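Local coordinates for protein hydrolase, isochorismatase family (Pseudomonas putida KT2440, PDB 4H17) that probably acts as a hydrolase of the isochorismatase family, on a Rossmann-like fold, with its natural substrate not established, at residues S25-D30 and L124-C129; G63-H68 and Q119-L124. One frame throughout, in Å; residues are numbered along the deposited sequence. Where two conformers were deposited one is given.

Both contacts build on one parallel sheet, their centres about 9 Å apart. Interaction 1 joins two inner strands; interaction 2, nearer the surface, sets the loop and strand next to strand 24-29 against the end of helix 114-121, whose chain runs on through Leu-124, common to both, into strand 125-131. Strand 24-29 ties them together: Ile-67 N lies 2.8 Å from Leu-26 O and Ile-28 N 2.8 Å from Ile-67 O, both probable hydrogen bonds. Beyond these, the Ile-29 side chain lies about 6 Å from a bound sulfate, probably from the crystallisation liquor, and Asp-30 makes weak polar contacts with Lys-103 and Ser-136, a grouping consistent with the active site of this family.

Interaction 1. Residues S25-D30 and L124-C129; sequences SLIIID and LDLIVC
Ser-25 opens a ladder of five backbone hydrogen bonds that zips strand 25-29 to strand 125-129 in parallel. Its N donates to Asp-125 O at 3.0 Å, and its O accepts from Ile-127 N. Ile-27 repeats the pattern, giving its N to Ile-127 O at 2.8 Å and taking Cys-129 N on its O, so the peptide groups of both residues are satisfied by the one partner strand. Leu-26 and Ile-28 turn theirs the other way, Leu-26 bonding to Pro-65 and Ile-67, Ile-28 to Ile-67 and Val-69. The last rung, Ile-29 N to Cys-129 O at 2.9 Å, differs in that the donor is tilted 28° from the carbonyl plane. CA-H groups of Leu-126 and Val-128 add weaker contacts to the carbonyls of Ser-25 and Ile-27.

Side chains pack on both faces of the pair. Cys-129 SG sits between its own backbone N and carbonyl carbon (chi1 62°), which brings it 3.8 Å from Ile-28 CG1. On that face too, the Leu-26 and Ile-127 side chains cross at a slant, CD1 against CG2. Ile-29 CD1 meets Val-128 CG1 at 3.7 Å on the other side. The Asp-125 carboxylate forms a salt bridge with Arg-150.

In this Rossmann-like sheet, helix 45-61 packs over Leu-26, Ile-28 and Cys-129, helix 133-146 over Ile-29 and Val-128, and strands 66-71 and 150-159 flank the pair.

Interaction 2. Residues G63-H68 and Q119-L124; sequences GRPIIH and QELGHL
Leu-121, in the last turn of helix 114-121, presses its CD2 branch against Pro-65, 3.6 Å from CB, and the same methyl reaches Ile-67 CD1 at 4.0 Å. One branch thus bridges the proline ring and the isoleucine tip, meeting the ring at its CB corner and the isoleucine obliquely. Ile-67 can supply that tip because CG1 stands anti to its carbonyl carbon (chi1 -62°) and the chain then runs extended toward the helix.

A polar pair lies beside this apolar patch. The Arg-64 chain bends at both chi2 and chi3, curling back so that Pro-65 CD lies over one face of its guanidinium. The edge of that group then points at His-123, with NH2 above a face of the imidazole and 3.1 Å from NE2; the two planes are 66° apart. The imidazole in turn offers its CD2 edge to Pro-65 CG at 4.2 Å. His-123 was modelled in two conformers, so these ring contacts hold for one of them and are less certain. After the helix, Gly-122 turns the chain with positive phi and brings His-123 round to this side.

Arg-64 NH2 donates to Ala-24 O, which helps hold the guanidinium in place. The contact therefore appears to rest chiefly on apolar packing round Leu-121, bordered near the surface by an arginine and a histidine whose mutual geometry is less certain.

Interaction 1. Residues S25-D30 and L124-C129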
loop_
_atom_site.group_PDB
_atom_site.type_symbol
_atom_site.label_atom_id
_atom_site.label_comp_id
_atom_site.label_asym_id
_atom_site.label_seq_id
_atom_site.Cartn_x
_atom_site.Cartn_y
_atom_site.Cartn_z
ATOM N N SER A 25 -7.402 -13.354 15.181
ATOM C CA SER A 25 -8.090 -13.956 14.016
ATOM C C SER A 25 -7.027 -14.142 12.916
ATOM O O SER A 25 -6.205 -13.244 12.681
ATOM C CB SER A 25 -9.179 -13.068 13.472
ATOM O OG SER A 25 -10.258 -12.789 14.388
ATOM N N LEU A 26 -7.037 -15.296 12.240
ATOM C CA LEU A 26 -6.054 -15.611 11.182
ATOM C C LEU A 26 -6.715 -15.386 9.821
ATOM O O LEU A 26 -7.836 -15.846 9.585
ATOM C CB LEU A 26 -5.594 -17.055 11.239
ATOM C CG LEU A 26 -4.676 -17.566 10.113
ATOM C CD1 LEU A 26 -3.334 -16.848 10.074
ATOM C CD2 LEU A 26 -4.468 -19.055 10.269
ATOM N N ILE A 27 -6.060 -14.619 8.972
ATOM C CA ILE A 27 -6.530 -14.304 7.612
ATOM C C ILE A 27 -5.519 -14.784 6.580
ATOM O O ILE A 27 -4.358 -14.373 6.604
ATOM C CB ILE A 27 -6.785 -12.792 7.401
ATOM C CG1 ILE A 27 -7.714 -12.213 8.499
ATOM C CG2 ILE A 27 -7.349 -12.544 5.988
ATOM C CD1 ILE A 27 -7.885 -10.712 8.492
ATOM N N ILE A 28 -5.976 -15.677 5.682
ATOM C CA ILE A 28 -5.127 -16.218 4.627
ATOM C C ILE A 28 -5.623 -15.633 3.308
ATOM O O ILE A 28 -6.737 -15.919 2.863
ATOM C CB ILE A 28 -5.201 -17.750 4.551
ATOM C CG1 ILE A 28 -4.865 -18.348 5.915
ATOM C CG2 ILE A 28 -4.238 -18.280 3.475
ATOM C CD1 ILE A 28 -5.034 -19.839 5.999
ATOM N N ILE A 29 -4.780 -14.830 2.682
ATOM C CA ILE A 29 -5.159 -14.085 1.465
ATOM C C ILE A 29 -4.677 -14.793 0.207
ATOM O O ILE A 29 -3.457 -14.967 -0.038
ATOM C CB ILE A 29 -4.614 -12.657 1.537
ATOM C CG1 ILE A 29 -5.248 -11.907 2.710
ATOM C CG2 ILE A 29 -4.863 -11.911 0.247
ATOM C CD1 ILE A 29 -4.706 -10.517 2.994
ATOM N N ASP A 30 -5.639 -15.261 -0.599
ATOM C CA ASP A 30 -5.401 -15.639 -1.975
ATOM C C ASP A 30 -4.514 -16.871 -2.134
ATOM O O ASP A 30 -3.644 -16.878 -2.988
ATOM C CB ASP A 30 -4.838 -14.464 -2.798
ATOM C CG ASP A 30 -5.777 -13.245 -2.833
ATOM O OD1 ASP A 30 -7.016 -13.387 -2.632
ATOM O OD2 ASP A 30 -5.234 -12.150 -3.127
ATOM N N LEU A 124 -9.201 -7.413 17.826
ATOM C CA LEU A 124 -8.465 -6.340 17.171
ATOM C C LEU A 124 -7.167 -6.832 16.535
ATOM O O LEU A 124 -6.721 -6.213 15.579
ATOM C CB LEU A 124 -8.173 -5.205 18.158
ATOM C CG LEU A 124 -9.393 -4.345 18.521
ATOM C CD1 LEU A 124 -8.999 -3.291 19.558
ATOM C CD2 LEU A 124 -10.003 -3.664 17.299
ATOM N N ASP A 125 -6.611 -7.950 17.029
ATOM C CA ASP A 125 -5.388 -8.552 16.486
ATOM C C ASP A 125 -5.628 -9.549 15.343
ATOM O O ASP A 125 -6.280 -10.583 15.478
ATOM C CB ASP A 125 -4.549 -9.271 17.556
ATOM C CG ASP A 125 -3.852 -8.321 18.538
ATOM O OD1 ASP A 125 -2.962 -7.566 18.108
ATOM O OD2 ASP A 125 -4.056 -8.414 19.754
ATOM N N LEU A 126 -5.024 -9.213 14.215
ATOM C CA LEU A 126 -5.104 -9.993 12.993
ATOM C C LEU A 126 -3.732 -10.496 12.613
ATOM O O LEU A 126 -2.776 -9.745 12.567
ATOM C CB LEU A 126 -5.653 -9.159 11.834
ATOM C CG LEU A 126 -6.922 -8.329 12.057
ATOM C CD1 LEU A 126 -7.240 -7.524 10.806
ATOM C CD2 LEU A 126 -8.093 -9.179 12.528
ATOM N N ILE A 127 -3.654 -11.792 12.340
ATOM C CA ILE A 127 -2.475 -12.408 11.770
ATOM C C ILE A 127 -2.803 -12.609 10.285
ATOM O O ILE A 127 -3.823 -13.247 9.948
ATOM C CB ILE A 127 -2.099 -13.731 12.464
ATOM C CG1 ILE A 127 -1.746 -13.451 13.935
ATOM C CG2 ILE A 127 -0.944 -14.402 11.736
ATOM C CD1 ILE A 127 -1.752 -14.661 14.825
ATOM N N VAL A 128 -1.959 -12.028 9.436
ATOM C CA VAL A 128 -2.151 -11.988 8.007
ATOM C C VAL A 128 -1.054 -12.665 7.210
ATOM O O VAL A 128 0.135 -12.461 7.464
ATOM C CB VAL A 128 -2.278 -10.526 7.536
ATOM C CG1 VAL A 128 -2.550 -10.438 6.054
ATOM C CG2 VAL A 128 -3.345 -9.751 8.285
ATOM N N CYS A 129 -1.459 -13.487 6.246
ATOM C CA CYS A 129 -0.502 -14.105 5.367
ATOM C C CYS A 129 -1.131 -14.187 3.974
ATOM O O CYS A 129 -2.314 -13.876 3.831
ATOM C CB CYS A 129 -0.115 -15.485 5.902
ATOM S SG CYS A 129 -1.483 -16.661 6.011
#

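Interaction 2. Residues G63-H68 and Q119-L124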
loop_
_atom_site.group_PDB
_atom_site.type_symbol
_atom_site.label_atom_id
_atom_site.label_comp_id
_atom_site.label_asym_id
_atom_site.label_seq_id
_atom_site.Cartn_x
_atom_site.Cartn_y
_atom_site.Cartn_z
ATOM N N GLY A 63 -8.284 -23.620 18.093
ATOM C CA GLY A 63 -9.671 -23.152 17.928
ATOM C C GLY A 63 -9.868 -21.693 17.561
ATOM O O GLY A 63 -10.871 -21.074 17.958
ATOM N N ARG A 64 -8.927 -21.121 16.824
ATOM C CA ARG A 64 -8.986 -19.702 16.464
ATOM C C ARG A 64 -9.852 -19.488 15.199
ATOM O O ARG A 64 -9.966 -20.376 14.379
ATOM C CB ARG A 64 -7.588 -19.168 16.179
ATOM C CG ARG A 64 -6.576 -19.491 17.267
ATOM C CD ARG A 64 -7.032 -19.047 18.638
ATOM N NE ARG A 64 -7.485 -17.658 18.594
ATOM C CZ ARG A 64 -8.442 -17.131 19.361
ATOM N NH1 ARG A 64 -9.050 -17.831 20.307
ATOM N NH2 ARG A 64 -8.774 -15.858 19.222
ATOM N N PRO A 65 -10.419 -18.278 15.053
ATOM C CA PRO A 65 -11.149 -17.896 13.842
ATOM C C PRO A 65 -10.220 -17.831 12.681
ATOM O O PRO A 65 -9.093 -17.273 12.821
ATOM C CB PRO A 65 -11.711 -16.513 14.196
ATOM C CG PRO A 65 -11.638 -16.413 15.668
ATOM C CD PRO A 65 -10.396 -17.175 16.036
ATOM N N ILE A 66 -10.649 -18.414 11.551
ATOM C CA ILE A 66 -9.828 -18.448 10.376
ATOM C C ILE A 66 -10.639 -17.965 9.184
ATOM O O ILE A 66 -11.749 -18.463 8.924
ATOM C CB ILE A 66 -9.337 -19.884 10.072
ATOM C CG1 ILE A 66 -8.533 -20.441 11.259
ATOM C CG2 ILE A 66 -8.569 -19.944 8.757
ATOM C CD1 ILE A 66 -8.325 -21.946 11.225
ATOM N N ILE A 67 -10.069 -17.008 8.477
ATOM C CA ILE A 67 -10.716 -16.373 7.298
ATOM C C ILE A 67 -9.859 -16.588 6.063
ATOM O O ILE A 67 -8.663 -16.257 6.042
ATOM C CB ILE A 67 -10.879 -14.882 7.497
ATOM C CG1 ILE A 67 -11.787 -14.611 8.690
ATOM C CG2 ILE A 67 -11.353 -14.263 6.192
ATOM C CD1 ILE A 67 -11.826 -13.162 9.157
ATOM N N HIS A 68 -10.428 -17.243 5.064
ATOM C CA HIS A 68 -9.788 -17.445 3.778
ATOM C C HIS A 68 -10.381 -16.462 2.758
ATOM O O HIS A 68 -11.611 -16.392 2.575
ATOM C CB HIS A 68 -10.047 -18.861 3.259
ATOM C CG HIS A 68 -9.724 -19.953 4.226
ATOM N ND1 HIS A 68 -8.558 -20.684 4.141
ATOM C CD2 HIS A 68 -10.411 -20.465 5.269
ATOM C CE1 HIS A 68 -8.536 -21.584 5.110
ATOM N NE2 HIS A 68 -9.657 -21.484 5.799
ATOM N N GLN A 119 -15.635 -7.625 13.127
ATOM C CA GLN A 119 -16.356 -7.047 14.289
ATOM C C GLN A 119 -17.037 -8.142 15.114
ATOM O O GLN A 119 -16.878 -8.221 16.334
ATOM C CB GLN A 119 -17.350 -5.983 13.834
ATOM C CG GLN A 119 -16.647 -4.714 13.432
ATOM C CD GLN A 119 -17.597 -3.689 12.845
ATOM O OE1 GLN A 119 -18.436 -4.013 12.011
ATOM N NE2 GLN A 119 -17.481 -2.458 13.294
ATOM N N GLU A 120 -17.724 -9.034 14.411
ATOM C CA GLU A 120 -18.399 -10.130 15.022
ATOM C C GLU A 120 -17.460 -11.065 15.773
ATOM O O GLU A 120 -17.824 -11.641 16.834
ATOM C CB GLU A 120 -19.084 -10.904 13.923
ATOM C CG GLU A 120 -20.075 -11.922 14.408
ATOM C CD GLU A 120 -20.835 -12.568 13.265
ATOM O OE1 GLU A 120 -20.414 -12.393 12.113
ATOM O OE2 GLU A 120 -21.853 -13.213 13.532
ATOM N N LEU A 121 -16.259 -11.238 15.236
ATOM C CA LEU A 121 -15.290 -12.129 15.842
ATOM C C LEU A 121 -14.642 -11.498 17.089
ATOM O O LEU A 121 -14.195 -12.195 17.997
ATOM C CB LEU A 121 -14.219 -12.495 14.856
ATOM C CG LEU A 121 -14.488 -13.703 13.946
ATOM C CD1 LEU A 121 -15.941 -13.779 13.516
ATOM C CD2 LEU A 121 -13.583 -13.778 12.737
ATOM N N GLY A 122 -14.644 -10.174 17.157
ATOM C CA GLY A 122 -14.263 -9.517 18.378
ATOM C C GLY A 122 -12.796 -9.278 18.630
ATOM O O GLY A 122 -12.481 -8.739 19.675
ATOM N N HIS A 123 -11.908 -9.667 17.714
ATOM C CA HIS A 123 -10.444 -9.466 17.918
ATOM C C HIS A 123 -9.875 -8.322 17.125
ATOM O O HIS A 123 -10.020 -8.262 15.905
ATOM C CB HIS A 123 -9.675 -10.753 17.596
ATOM C CG HIS A 123 -10.171 -11.921 18.363
ATOM N ND1 HIS A 123 -10.032 -12.016 19.730
ATOM C CD2 HIS A 123 -10.818 -13.038 17.966
ATOM C CE1 HIS A 123 -10.587 -13.139 20.146
ATOM N NE2 HIS A 123 -11.075 -13.776 19.094
ATOM N N LEU A 124 -9.201 -7.413 17.826
ATOM C CA LEU A 124 -8.465 -6.340 17.171
ATOM C C LEU A 124 -7.167 -6.832 16.535
ATOM O O LEU A 124 -6.721 -6.213 15.579
ATOM C CB LEU A 124 -8.173 -5.205 18.158
ATOM C CG LEU A 124 -9.393 -4.345 18.521
ATOM C CD1 LEU A 124 -8.999 -3.291 19.558
ATOM C CD2 LEU A 124 -10.003 -3.664 17.299
#